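PDB 3V3T: cell division GTPase FtsZ, diverged, which is a divergent member of the tubulin/FtsZ superfamily, joining an N-terminal Rossmann-like domain to a TubZ-type C-terminal domain. Local coordinates for residues I7-I12 / T181-F186; A32-T37 / D43-A48; Q77-I82 / G112-M117; E200-K205 / R270-Y275; L216-K221 / Q225-K230. The protein carries 1 engineered substitution. All blocks are in the same frame, centred on the assembly; numbering follows the deposited sequence.

Interaction 1: residues I7-I12 / T181-F186; sequences IVFAPI and TLFNDF
Ile-7 and Phe-9 of strand 7-11 point the same way, at Phe-183 of helix 172-187, and these three buried side chains make the whole contact. At the start of the strand, Ile-7 sends out its longer branch: CG1 lies beside the backbone N (chi1 -72°) and CD1 reaches the ring rim of Phe-183, 4.1 Å from CZ and near the plane of that ring. Its other branch, CG2, stays with the strand and lies over one face of the Phe-9 ring, toward the rim. Two residues on, Phe-9 and Phe-183 extend toward each other from opposite directions. The rings form an offset edge-to-face pair, the edge of Phe-9 turned toward the face of Phe-183, with centroids 5.8 Å apart and planes at 71°. The closest atoms are Phe-9 CZ and Phe-183 CE2, at 3.7 Å. Side chains reaching from both segments bridge a wide gap between backbones, the nearest CA atoms, of Ile-7 and Asn-184, being 11.9 Å apart. Helix 172-187 probably corresponds to the long core helix that joins the two domains in tubulin and FtsZ. On its far side Asp-185 forms a salt bridge with Lys-279. Phe-9 also touches Leu-23 of helix 14-26 and Ile-93 and Val-95 of strand 91-97, so the aromatic pair sits where helix 14-26, strand 91-97 and helix 172-187 come together.

Interaction 2: residues A32-T37 / D43-A48; sequences ALFINT and DSLKHA
The beta-alpha-beta crossover from strand 31-36 through helix 39-43 to the parallel neighbouring strand 51-53 folds back on itself where Phe-34 meets Leu-45 and Ala-48. This is the outer end of the Rossmann-like sheet, and the loop after the short helix closes over the Phe-34 ring. Leu-45 brings both methyls: CD1 lies 3.3 Å from Phe-34 CD1, a tight approach, while CD2 is 3.9 Å from Phe-34 CE1. Phe-34 CG sits beside its own backbone N (chi1 -63°), which carries the ring out from the strand toward the loop, and Leu-45 meets it at a slant. Both Leu-45 and Ala-48 press on the ring obliquely and from the same side of its plane. The loop is held in shape by Asp-21 of helix 14-26, whose two carboxylate oxygens take the backbone N atoms of Lys-46 and His-47. The ring of Phe-34 also touches Val-20 and Leu-24 of that helix, and Pro-11 of the adjacent strand. Ala-48 completes the cover, its CB 3.6 Å from Phe-34 CD2 and 3.7 Å from Phe-34 CE2.

Interaction 3: residues Q77-I82 / G112-M117; sequences QIIAQI and GLAKQM
Ile-79 reaches Leu-113 because its CG1 branch stands opposite the carbonyl carbon (chi1 -74°) and then runs on extended (chi2 162°), driving CD1 into the neighbouring helix. That one methyl does nearly all the touching. It lies 3.6 Å from Leu-113 CG, which it meets at a slant, and 3.7 Å from the backbone N of Ala-114. The CA atoms of Ile-79 and Ala-114 are the nearest across the two segments, 6.5 Å apart, and Ala-114 CB is 4.0 Å from Ile-79 CD1. Met-117, whose chain bends at its end, adds SD at 4.0 Å from the same CD1. Ile-79 thus packs among Leu-113, Ala-114 and Met-117, and also touches Ile-110 of the same helix. The segment axes pass 10.6 Å apart at a crossing angle of -60°. Helix 75-85 thus lies against helix 101-117 on one side, while its Ile-78 and Ile-82 pack on Ile-35 and Leu-33 of strand 31-36.

Interaction 4: residues E200-K205 / R270-Y275; sequences EDEISK and RTFKGY
Phe-272 and Glu-202 bury the most surface here, with Lys-205 third. The stem of Glu-202 crosses the Phe-272 ring at a slant. Its CG sits over one face, 3.8 Å from the ring centroid and 24° off the normal, a CH-pi contact displaced toward the rim on the CD1 side. The nearest pair is Glu-202 CG and Phe-272 CD1 at 3.4 Å, and Glu-202 CB lies above the CG-CD2 bond of the ring, 3.7 Å from Phe-272 CD2. With Glu-202 CG beside its backbone N (chi1 -69°), the extended chain beyond it lays the carboxylate nearly parallel to the ring, planes 22° apart, and Glu-202 OE1 comes 3.6 Å from Phe-272 CB. Lys-205, one helical turn on, adds its CB obliquely at 4.3 Å from Phe-272 CZ. Phe-272 lies on strand 270-275, an outermost strand of the sheet, bonded through its backbone to Met-248 and Ile-250; helix 200-208 thus covers this margin of the C-terminal domain. Glu-202 OE1 accepts from the backbone N of Asp-199, which helps fix the carboxylate. The contact is mainly van der Waals and CH-pi: the Glu-202 methylenes lie over one ring face, with Lys-205 CB added obliquely.

Interaction 5: residues L216-K221 / Q225-K230; sequences LEFDDK and QVALAK
A water bridges Asp-219 and Ala-227: it accepts from the backbone N of Asp-219 at 2.9 Å and donates to Ala-227 O at 3.2 Å, linking segment 216-221 to helix 224-233. Beside it the contact is apolar. Phe-218 holds its CG between the backbone N and the carbonyl carbon (chi1 65°), a crowded position that lays the ring against the helix. Leu-228 covers one face: its CG makes a CH-pi contact 4.3 Å from the Phe-218 centroid, 23° off the normal and shifted toward the rim, and its CD2 comes within 3.5 Å of Phe-218 CD2. Ala-227 fits against the root of the ring, its CB 4.0 Å from Phe-218 CB. Leu-216, earlier in the segment, adds a looser touch, CD1 to Leu-228 CD2 at 4.3 Å. Leu-228 also meets Ile-261 of helix 258-265, and Phe-218 meets Val-282 of the adjacent antiparallel strand. The whole is a beta-alpha unit of the C-terminal domain, the strand and the following helix packed together across a short loop.

How the interactions relate
From the N terminus, interaction 1 closes the longest loop, bringing strand 7-11 against helix 172-187. Nested inside it, in series, are interaction 2, a short closure of strand 31-36 with the loop that leads to its neighbour, strand 51-53, and interaction 3, which pairs two helices. Strands 7-11 and 31-36 share backbone bonds, so interactions 1 and 2 are directly joined; Ile-82 and Ile-78 link interaction 3 to both. Interaction 4 opens only after interaction 1 has closed, and spans much of the C-terminal domain with interaction 5 nested in it. None cross. Helix 172-187 links interaction 1 to the C-terminal part, Leu-182 packing on Glu-217 and Phe-186 on Ile-203, whereas interactions 3 and 5 lie about 40 Å apart, centre to centre.

Interaction 1: residues I7-I12 / T181-F186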
# COMPACT_ATOMS: atom_id res chain seq x y z
N ILE A 7 -1.49 -7.08 12.13
CA ILE A 7 -1.38 -5.87 11.36
C ILE A 7 -2.26 -4.80 11.96
O ILE A 7 -3.41 -5.07 12.34
CB ILE A 7 -1.83 -6.08 9.91
CG1 ILE A 7 -0.81 -6.92 9.15
CG2 ILE A 7 -2.00 -4.73 9.21
CD1 ILE A 7 -1.33 -7.47 7.84
N VAL A 8 -1.72 -3.59 12.06
CA VAL A 8 -2.56 -2.43 12.37
C VAL A 8 -2.35 -1.39 11.29
O VAL A 8 -1.22 -1.07 10.94
CB VAL A 8 -2.23 -1.79 13.73
CG1 VAL A 8 -0.75 -1.50 13.85
CG2 VAL A 8 -3.04 -0.51 13.92
N PHE A 9 -3.46 -0.90 10.74
CA PHE A 9 -3.42 0.17 9.75
C PHE A 9 -3.57 1.52 10.43
O PHE A 9 -4.38 1.70 11.35
CB PHE A 9 -4.54 -0.00 8.72
CG PHE A 9 -4.31 -1.13 7.76
CD1 PHE A 9 -3.49 -0.96 6.65
CD2 PHE A 9 -4.91 -2.36 7.95
CE1 PHE A 9 -3.26 -1.99 5.78
CE2 PHE A 9 -4.69 -3.39 7.07
CZ PHE A 9 -3.87 -3.21 5.98
N ALA A 10 -2.80 2.48 9.95
CA ALA A 10 -2.97 3.85 10.39
C ALA A 10 -3.25 4.72 9.18
O ALA A 10 -2.36 5.40 8.67
CB ALA A 10 -1.74 4.33 11.12
N PRO A 11 -4.50 4.70 8.70
CA PRO A 11 -4.88 5.62 7.63
C PRO A 11 -4.85 7.04 8.17
O PRO A 11 -5.22 7.27 9.33
CB PRO A 11 -6.31 5.20 7.29
CG PRO A 11 -6.81 4.55 8.53
CD PRO A 11 -5.63 3.90 9.19
N ILE A 12 -4.38 7.97 7.35
CA ILE A 12 -4.26 9.36 7.75
C ILE A 12 -4.88 10.23 6.66
O ILE A 12 -4.42 10.24 5.52
CB ILE A 12 -2.77 9.76 7.96
CG1 ILE A 12 -2.19 9.01 9.16
CG2 ILE A 12 -2.63 11.28 8.13
CD1 ILE A 12 -0.78 9.33 9.47
N THR A 181 -9.36 -6.02 -2.02
CA THR A 181 -9.51 -7.40 -2.45
C THR A 181 -8.14 -8.06 -2.64
O THR A 181 -7.90 -9.17 -2.15
CB THR A 181 -10.36 -7.51 -3.73
OG1 THR A 181 -11.65 -6.97 -3.47
CG2 THR A 181 -10.51 -8.96 -4.18
N LEU A 182 -7.23 -7.37 -3.31
CA LEU A 182 -5.93 -7.96 -3.59
C LEU A 182 -5.16 -8.20 -2.30
O LEU A 182 -4.54 -9.25 -2.11
CB LEU A 182 -5.11 -7.09 -4.54
CG LEU A 182 -5.63 -7.01 -5.98
CD1 LEU A 182 -4.85 -5.96 -6.75
CD2 LEU A 182 -5.50 -8.36 -6.65
N PHE A 183 -5.21 -7.25 -1.39
CA PHE A 183 -4.47 -7.40 -0.15
C PHE A 183 -5.04 -8.52 0.72
O PHE A 183 -4.30 -9.34 1.26
CB PHE A 183 -4.46 -6.09 0.63
CG PHE A 183 -3.55 -6.13 1.80
CD1 PHE A 183 -2.19 -5.91 1.64
CD2 PHE A 183 -4.05 -6.37 3.07
CE1 PHE A 183 -1.34 -5.93 2.75
CE2 PHE A 183 -3.21 -6.40 4.17
CZ PHE A 183 -1.85 -6.18 4.00
N ASN A 184 -6.36 -8.55 0.85
CA ASN A 184 -6.99 -9.61 1.61
C ASN A 184 -6.79 -10.99 0.96
O ASN A 184 -6.59 -11.98 1.66
CB ASN A 184 -8.48 -9.29 1.82
CG ASN A 184 -9.13 -10.25 2.78
OD1 ASN A 184 -8.78 -10.31 3.96
ND2 ASN A 184 -10.09 -11.02 2.27
N ASP A 185 -6.83 -11.05 -0.37
CA ASP A 185 -6.54 -12.31 -1.07
C ASP A 185 -5.12 -12.74 -0.77
O ASP A 185 -4.85 -13.92 -0.52
CB ASP A 185 -6.73 -12.16 -2.57
CG ASP A 185 -8.18 -12.10 -2.97
OD1 ASP A 185 -9.05 -12.42 -2.13
OD2 ASP A 185 -8.45 -11.72 -4.12
N PHE A 186 -4.20 -11.78 -0.80
CA PHE A 186 -2.81 -12.02 -0.44
C PHE A 186 -2.69 -12.66 0.95
O PHE A 186 -2.10 -13.72 1.11
CB PHE A 186 -2.03 -10.70 -0.59
CG PHE A 186 -0.74 -10.65 0.16
CD1 PHE A 186 0.09 -11.75 0.21
CD2 PHE A 186 -0.35 -9.48 0.79
CE1 PHE A 186 1.28 -11.68 0.89
CE2 PHE A 186 0.84 -9.41 1.46
CZ PHE A 186 1.66 -10.51 1.52

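Interaction 2: residues A32-T37 / D43-A48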
# COMPACT_ATOMS: atom_id res chain seq x y z
N ALA A 32 -7.08 -1.23 13.15
CA ALA A 32 -7.00 0.07 12.49
C ALA A 32 -7.24 1.20 13.47
O ALA A 32 -8.10 1.11 14.33
CB ALA A 32 -8.03 0.16 11.32
N LEU A 33 -6.45 2.26 13.33
CA LEU A 33 -6.68 3.50 14.05
C LEU A 33 -6.79 4.59 12.99
O LEU A 33 -5.80 4.96 12.35
CB LEU A 33 -5.50 3.82 14.96
CG LEU A 33 -5.62 5.16 15.70
CD1 LEU A 33 -6.75 5.11 16.73
CD2 LEU A 33 -4.32 5.54 16.38
N PHE A 34 -8.00 5.08 12.76
CA PHE A 34 -8.17 6.10 11.73
C PHE A 34 -7.80 7.47 12.29
O PHE A 34 -8.31 7.89 13.32
CB PHE A 34 -9.59 6.12 11.22
CG PHE A 34 -10.01 4.85 10.53
CD1 PHE A 34 -10.19 4.81 9.15
CD2 PHE A 34 -10.27 3.70 11.26
CE1 PHE A 34 -10.61 3.66 8.53
CE2 PHE A 34 -10.69 2.55 10.64
CZ PHE A 34 -10.85 2.52 9.27
N ILE A 35 -6.91 8.15 11.59
CA ILE A 35 -6.39 9.42 12.06
C ILE A 35 -6.77 10.50 11.07
O ILE A 35 -6.63 10.31 9.86
CB ILE A 35 -4.86 9.35 12.18
CG1 ILE A 35 -4.46 8.37 13.29
CG2 ILE A 35 -4.27 10.72 12.42
CD1 ILE A 35 -3.18 7.59 13.00
N ASN A 36 -7.26 11.63 11.58
CA ASN A 36 -7.72 12.69 10.69
C ASN A 36 -7.87 14.05 11.39
O ASN A 36 -8.16 14.12 12.59
CB ASN A 36 -9.05 12.28 10.05
CG ASN A 36 -9.27 12.88 8.67
OD1 ASN A 36 -8.79 13.98 8.36
ND2 ASN A 36 -10.00 12.16 7.82
N THR A 37 -7.67 15.12 10.63
CA THR A 37 -8.00 16.47 11.09
C THR A 37 -9.51 16.72 11.02
O THR A 37 -10.04 17.54 11.75
CB THR A 37 -7.26 17.54 10.27
OG1 THR A 37 -7.40 17.26 8.87
CG2 THR A 37 -5.79 17.56 10.62
N ASP A 43 -16.35 10.59 11.52
CA ASP A 43 -17.73 10.25 11.86
C ASP A 43 -18.43 9.49 10.74
O ASP A 43 -19.38 8.74 10.98
CB ASP A 43 -18.54 11.49 12.23
CG ASP A 43 -18.23 11.99 13.63
OD1 ASP A 43 -17.85 11.15 14.48
OD2 ASP A 43 -18.37 13.21 13.88
N SER A 44 -17.96 9.68 9.51
CA SER A 44 -18.62 9.09 8.36
C SER A 44 -18.03 7.75 7.95
O SER A 44 -18.50 7.12 6.99
CB SER A 44 -18.61 10.07 7.19
OG SER A 44 -19.24 9.49 6.07
N LEU A 45 -17.01 7.30 8.67
CA LEU A 45 -16.47 5.95 8.49
C LEU A 45 -17.54 4.91 8.87
O LEU A 45 -18.27 5.09 9.86
CB LEU A 45 -15.22 5.77 9.35
CG LEU A 45 -13.99 6.59 8.93
CD1 LEU A 45 -12.89 6.51 9.98
CD2 LEU A 45 -13.47 6.14 7.58
N LYS A 46 -17.63 3.83 8.10
CA LYS A 46 -18.61 2.79 8.38
C LYS A 46 -18.11 1.76 9.40
O LYS A 46 -18.88 1.30 10.24
CB LYS A 46 -19.02 2.05 7.11
CG LYS A 46 -19.79 2.90 6.11
CD LYS A 46 -20.41 2.03 5.02
CE LYS A 46 -19.35 1.19 4.30
NZ LYS A 46 -19.93 0.33 3.22
N HIS A 47 -16.82 1.43 9.34
CA HIS A 47 -16.28 0.29 10.08
C HIS A 47 -15.13 0.66 11.02
O HIS A 47 -14.21 -0.14 11.25
CB HIS A 47 -15.79 -0.78 9.09
CG HIS A 47 -16.81 -1.15 8.05
ND1 HIS A 47 -18.06 -1.61 8.37
CD2 HIS A 47 -16.74 -1.13 6.70
CE1 HIS A 47 -18.73 -1.86 7.26
NE2 HIS A 47 -17.95 -1.58 6.23
N ALA A 48 -15.15 1.87 11.55
CA ALA A 48 -14.04 2.31 12.39
C ALA A 48 -14.31 2.02 13.86
O ALA A 48 -15.19 2.63 14.47
CB ALA A 48 -13.78 3.79 12.17

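Interaction 3: residues Q77-I82 / G112-M117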
# COMPACT_ATOMS: atom_id res chain seq x y z
N GLN A 77 1.61 11.68 20.64
CA GLN A 77 0.33 11.17 21.12
C GLN A 77 -0.23 10.19 20.09
O GLN A 77 -0.72 9.12 20.44
CB GLN A 77 -0.67 12.30 21.38
CG GLN A 77 -0.37 13.15 22.60
CD GLN A 77 -1.64 13.68 23.25
OE1 GLN A 77 -2.74 13.25 22.91
NE2 GLN A 77 -1.48 14.62 24.18
N ILE A 78 -0.16 10.57 18.82
CA ILE A 78 -0.70 9.72 17.77
C ILE A 78 -0.03 8.35 17.80
O ILE A 78 -0.70 7.31 17.81
CB ILE A 78 -0.49 10.35 16.39
CG1 ILE A 78 -1.27 11.67 16.28
CG2 ILE A 78 -0.90 9.36 15.28
CD1 ILE A 78 -1.32 12.25 14.88
N ILE A 79 1.29 8.35 17.80
CA ILE A 79 2.05 7.11 17.83
C ILE A 79 1.68 6.30 19.07
O ILE A 79 1.53 5.08 19.00
CB ILE A 79 3.57 7.38 17.76
CG1 ILE A 79 3.95 7.80 16.33
CG2 ILE A 79 4.37 6.16 18.16
CD1 ILE A 79 5.28 8.50 16.22
N ALA A 80 1.51 6.99 20.20
CA ALA A 80 1.10 6.34 21.46
C ALA A 80 -0.30 5.72 21.39
O ALA A 80 -0.54 4.66 21.97
CB ALA A 80 1.19 7.32 22.64
N GLN A 81 -1.23 6.37 20.69
CA GLN A 81 -2.55 5.79 20.48
C GLN A 81 -2.40 4.43 19.83
O GLN A 81 -2.95 3.44 20.29
CB GLN A 81 -3.40 6.69 19.58
CG GLN A 81 -3.69 8.07 20.15
CD GLN A 81 -4.55 8.00 21.39
OE1 GLN A 81 -5.33 7.07 21.56
NE2 GLN A 81 -4.39 8.98 22.28
N ILE A 82 -1.64 4.38 18.74
CA ILE A 82 -1.43 3.14 18.02
C ILE A 82 -0.82 2.07 18.92
O ILE A 82 -1.26 0.92 18.92
CB ILE A 82 -0.50 3.34 16.80
CG1 ILE A 82 -1.05 4.46 15.91
CG2 ILE A 82 -0.35 2.04 16.03
CD1 ILE A 82 -0.15 4.82 14.75
N GLY A 112 8.24 8.31 9.82
CA GLY A 112 9.65 8.44 10.14
C GLY A 112 9.92 8.39 11.64
O GLY A 112 10.88 7.77 12.10
N LEU A 113 9.07 9.06 12.41
CA LEU A 113 9.22 9.12 13.85
C LEU A 113 8.93 7.77 14.52
O LEU A 113 9.64 7.38 15.45
CB LEU A 113 8.33 10.22 14.43
CG LEU A 113 8.35 10.36 15.95
CD1 LEU A 113 9.76 10.55 16.44
CD2 LEU A 113 7.48 11.53 16.37
N ALA A 114 7.90 7.07 14.05
CA ALA A 114 7.55 5.76 14.59
C ALA A 114 8.65 4.73 14.31
O ALA A 114 8.99 3.93 15.18
CB ALA A 114 6.21 5.27 14.04
N LYS A 115 9.18 4.75 13.09
CA LYS A 115 10.27 3.85 12.73
C LYS A 115 11.44 4.02 13.71
O LYS A 115 12.03 3.03 14.15
CB LYS A 115 10.73 4.12 11.30
CG LYS A 115 11.47 2.95 10.64
CD LYS A 115 12.12 3.37 9.30
CE LYS A 115 13.37 4.24 9.53
NZ LYS A 115 14.24 4.45 8.33
N GLN A 116 11.79 5.26 14.05
CA GLN A 116 12.92 5.48 14.96
C GLN A 116 12.58 5.00 16.37
O GLN A 116 13.43 4.46 17.06
CB GLN A 116 13.37 6.95 14.99
CG GLN A 116 13.99 7.47 13.70
CD GLN A 116 15.07 6.55 13.13
OE1 GLN A 116 15.10 6.29 11.92
NE2 GLN A 116 15.96 6.07 13.99
N MET A 117 11.33 5.21 16.78
CA MET A 117 10.93 4.88 18.15
C MET A 117 10.70 3.39 18.36
O MET A 117 10.85 2.89 19.47
CB MET A 117 9.66 5.64 18.55
CG MET A 117 9.83 7.15 18.64
SD MET A 117 8.23 7.95 18.91
CE MET A 117 7.85 7.38 20.57

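Interaction 4: residues E200-K205 / R270-Y275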
# COMPACT_ATOMS: atom_id res chain seq x y z
N GLU A 200 1.97 -19.52 6.54
CA GLU A 200 1.75 -18.27 7.25
C GLU A 200 3.08 -17.55 7.55
O GLU A 200 3.13 -16.32 7.58
CB GLU A 200 1.00 -18.56 8.55
CG GLU A 200 0.21 -17.39 9.10
CD GLU A 200 -0.64 -17.80 10.28
OE1 GLU A 200 -0.55 -17.15 11.35
OE2 GLU A 200 -1.39 -18.79 10.15
N ASP A 201 4.14 -18.32 7.76
CA ASP A 201 5.46 -17.74 8.00
C ASP A 201 5.99 -17.10 6.72
O ASP A 201 6.68 -16.08 6.76
CB ASP A 201 6.44 -18.82 8.47
CG ASP A 201 5.99 -19.48 9.76
OD1 ASP A 201 5.37 -18.79 10.59
OD2 ASP A 201 6.25 -20.70 9.93
N GLU A 202 5.64 -17.69 5.58
CA GLU A 202 6.07 -17.16 4.30
C GLU A 202 5.29 -15.90 3.98
O GLU A 202 5.84 -14.94 3.44
CB GLU A 202 5.94 -18.23 3.19
CG GLU A 202 6.96 -19.37 3.36
CD GLU A 202 6.62 -20.64 2.57
OE1 GLU A 202 5.46 -20.78 2.13
OE2 GLU A 202 7.52 -21.49 2.40
N ILE A 203 4.00 -15.90 4.32
CA ILE A 203 3.17 -14.72 4.17
C ILE A 203 3.75 -13.60 5.01
O ILE A 203 3.88 -12.46 4.56
CB ILE A 203 1.73 -15.01 4.58
CG1 ILE A 203 0.98 -15.69 3.43
CG2 ILE A 203 1.01 -13.74 4.95
CD1 ILE A 203 -0.31 -16.36 3.85
N SER A 204 4.14 -13.95 6.24
CA SER A 204 4.84 -13.00 7.11
C SER A 204 6.10 -12.45 6.42
O SER A 204 6.29 -11.23 6.36
CB SER A 204 5.20 -13.67 8.44
OG SER A 204 6.04 -12.84 9.22
N LYS A 205 6.94 -13.33 5.89
CA LYS A 205 8.15 -12.90 5.19
C LYS A 205 7.87 -11.97 4.00
O LYS A 205 8.62 -11.03 3.74
CB LYS A 205 8.99 -14.10 4.74
CG LYS A 205 9.94 -14.59 5.83
CD LYS A 205 10.36 -16.03 5.65
CE LYS A 205 11.23 -16.47 6.83
NZ LYS A 205 11.60 -17.93 6.77
N ARG A 270 14.02 -15.61 -4.19
CA ARG A 270 13.35 -16.67 -3.46
C ARG A 270 11.85 -16.71 -3.74
O ARG A 270 11.17 -15.67 -3.75
CB ARG A 270 13.55 -16.49 -1.97
CG ARG A 270 12.82 -17.52 -1.16
CD ARG A 270 13.67 -17.97 -0.02
NE ARG A 270 14.05 -16.85 0.83
CZ ARG A 270 15.01 -16.92 1.75
NH1 ARG A 270 15.66 -18.07 1.91
NH2 ARG A 270 15.31 -15.87 2.50
N THR A 271 11.33 -17.91 -3.91
CA THR A 271 9.92 -18.10 -4.22
C THR A 271 9.25 -19.03 -3.20
O THR A 271 9.85 -20.03 -2.80
CB THR A 271 9.74 -18.71 -5.62
OG1 THR A 271 10.33 -17.85 -6.60
CG2 THR A 271 8.27 -18.88 -5.94
N PHE A 272 8.04 -18.69 -2.80
CA PHE A 272 7.18 -19.60 -2.04
C PHE A 272 5.99 -19.90 -2.94
O PHE A 272 5.28 -18.98 -3.36
CB PHE A 272 6.67 -18.95 -0.74
CG PHE A 272 7.70 -18.13 -0.01
CD1 PHE A 272 8.81 -18.72 0.54
CD2 PHE A 272 7.54 -16.77 0.14
CE1 PHE A 272 9.75 -17.96 1.21
CE2 PHE A 272 8.47 -16.01 0.81
CZ PHE A 272 9.58 -16.61 1.34
N LYS A 273 5.77 -21.17 -3.25
CA LYS A 273 4.66 -21.57 -4.11
C LYS A 273 3.63 -22.40 -3.36
O LYS A 273 3.95 -23.15 -2.42
CB LYS A 273 5.15 -22.34 -5.34
CG LYS A 273 4.01 -22.77 -6.27
CD LYS A 273 4.48 -23.68 -7.40
CE LYS A 273 3.28 -24.12 -8.27
NZ LYS A 273 3.66 -24.88 -9.50
N GLY A 274 2.37 -22.25 -3.77
CA GLY A 274 1.29 -23.00 -3.18
C GLY A 274 0.07 -23.03 -4.08
O GLY A 274 0.10 -22.53 -5.20
N TYR A 275 -1.00 -23.62 -3.56
CA TYR A 275 -2.25 -23.71 -4.30
C TYR A 275 -3.42 -23.20 -3.47
O TYR A 275 -3.34 -23.11 -2.24
CB TYR A 275 -2.49 -25.15 -4.76
CG TYR A 275 -1.35 -25.66 -5.61
CD1 TYR A 275 -1.29 -25.40 -6.97
CD2 TYR A 275 -0.31 -26.38 -5.03
CE1 TYR A 275 -0.23 -25.85 -7.75
CE2 TYR A 275 0.76 -26.84 -5.79
CZ TYR A 275 0.79 -26.57 -7.15
OH TYR A 275 1.85 -27.04 -7.90

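Interaction 5: residues L216-K221 / Q225-K230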
# COMPACT_ATOMS: atom_id res chain seq x y z
N LEU A 216 -0.70 -9.26 -7.95
CA LEU A 216 -1.38 -9.48 -9.23
C LEU A 216 -2.32 -10.68 -9.18
O LEU A 216 -1.97 -11.72 -8.63
CB LEU A 216 -0.37 -9.74 -10.34
CG LEU A 216 0.69 -8.66 -10.57
CD1 LEU A 216 1.80 -9.19 -11.48
CD2 LEU A 216 0.06 -7.41 -11.15
N GLU A 217 -3.50 -10.53 -9.76
CA GLU A 217 -4.35 -11.68 -10.02
C GLU A 217 -4.60 -11.84 -11.52
O GLU A 217 -4.78 -10.87 -12.25
CB GLU A 217 -5.64 -11.61 -9.20
CG GLU A 217 -5.38 -11.84 -7.70
CD GLU A 217 -6.64 -11.76 -6.86
OE1 GLU A 217 -7.74 -11.60 -7.42
OE2 GLU A 217 -6.53 -11.85 -5.62
N PHE A 218 -4.60 -13.09 -11.99
CA PHE A 218 -4.71 -13.35 -13.41
C PHE A 218 -5.69 -14.46 -13.74
O PHE A 218 -6.02 -15.30 -12.89
CB PHE A 218 -3.35 -13.65 -14.03
CG PHE A 218 -2.70 -14.91 -13.52
CD1 PHE A 218 -2.81 -16.09 -14.23
CD2 PHE A 218 -1.96 -14.90 -12.34
CE1 PHE A 218 -2.20 -17.26 -13.77
CE2 PHE A 218 -1.35 -16.05 -11.87
CZ PHE A 218 -1.47 -17.24 -12.59
N ASP A 219 -6.13 -14.46 -15.00
CA ASP A 219 -7.15 -15.37 -15.49
C ASP A 219 -6.66 -16.81 -15.58
O ASP A 219 -5.60 -17.07 -16.14
CB ASP A 219 -7.62 -14.91 -16.87
CG ASP A 219 -8.80 -15.70 -17.38
OD1 ASP A 219 -9.11 -16.75 -16.78
OD2 ASP A 219 -9.41 -15.27 -18.38
N ASP A 220 -7.46 -17.73 -15.04
CA ASP A 220 -7.14 -19.15 -15.09
C ASP A 220 -7.19 -19.65 -16.54
O ASP A 220 -6.71 -20.74 -16.84
CB ASP A 220 -8.13 -19.96 -14.24
CG ASP A 220 -9.56 -19.83 -14.72
OD1 ASP A 220 -9.98 -18.70 -15.08
OD2 ASP A 220 -10.28 -20.85 -14.75
N LYS A 221 -7.78 -18.84 -17.42
CA LYS A 221 -8.04 -19.24 -18.80
C LYS A 221 -6.85 -19.23 -19.76
O LYS A 221 -6.27 -20.28 -20.06
CB LYS A 221 -9.18 -18.40 -19.38
CG LYS A 221 -10.51 -18.59 -18.68
CD LYS A 221 -11.62 -17.85 -19.41
CE LYS A 221 -12.99 -18.36 -18.97
NZ LYS A 221 -14.05 -18.00 -19.96
N GLN A 225 1.54 -16.36 -19.63
CA GLN A 225 2.29 -15.14 -19.93
C GLN A 225 1.36 -14.00 -20.39
O GLN A 225 1.53 -12.84 -19.99
CB GLN A 225 3.39 -15.38 -20.96
CG GLN A 225 4.53 -16.26 -20.49
CD GLN A 225 5.65 -16.39 -21.52
OE1 GLN A 225 6.34 -15.41 -21.82
NE2 GLN A 225 5.83 -17.59 -22.06
N VAL A 226 0.37 -14.34 -21.21
CA VAL A 226 -0.59 -13.35 -21.69
C VAL A 226 -1.47 -12.84 -20.55
O VAL A 226 -1.71 -11.64 -20.44
CB VAL A 226 -1.47 -13.91 -22.85
CG1 VAL A 226 -2.49 -12.87 -23.31
CG2 VAL A 226 -0.61 -14.36 -24.01
N ALA A 227 -1.94 -13.75 -19.71
CA ALA A 227 -2.81 -13.36 -18.60
C ALA A 227 -2.10 -12.43 -17.62
O ALA A 227 -2.70 -11.50 -17.09
CB ALA A 227 -3.32 -14.59 -17.88
N LEU A 228 -0.82 -12.67 -17.38
CA LEU A 228 -0.07 -11.86 -16.42
C LEU A 228 0.27 -10.51 -17.01
O LEU A 228 0.33 -9.49 -16.31
CB LEU A 228 1.19 -12.59 -15.94
CG LEU A 228 0.88 -13.53 -14.78
CD1 LEU A 228 2.03 -14.46 -14.48
CD2 LEU A 228 0.52 -12.69 -13.56
N ALA A 229 0.48 -10.49 -18.32
CA ALA A 229 0.75 -9.25 -19.02
C ALA A 229 -0.47 -8.33 -18.95
O ALA A 229 -0.34 -7.14 -18.68
CB ALA A 229 1.14 -9.53 -20.46
N LYS A 230 -1.66 -8.89 -19.17
CA LYS A 230 -2.90 -8.15 -19.01
C LYS A 230 -3.00 -7.64 -17.57
O LYS A 230 -3.28 -6.46 -17.32
CB LYS A 230 -4.08 -9.08 -19.32
CG LYS A 230 -5.46 -8.46 -19.18
CD LYS A 230 -6.52 -9.41 -19.72
CE LYS A 230 -7.92 -8.93 -19.35
NZ LYS A 230 -8.22 -7.60 -19.95
O HOH W 1 -5.76 -11.81 -16.24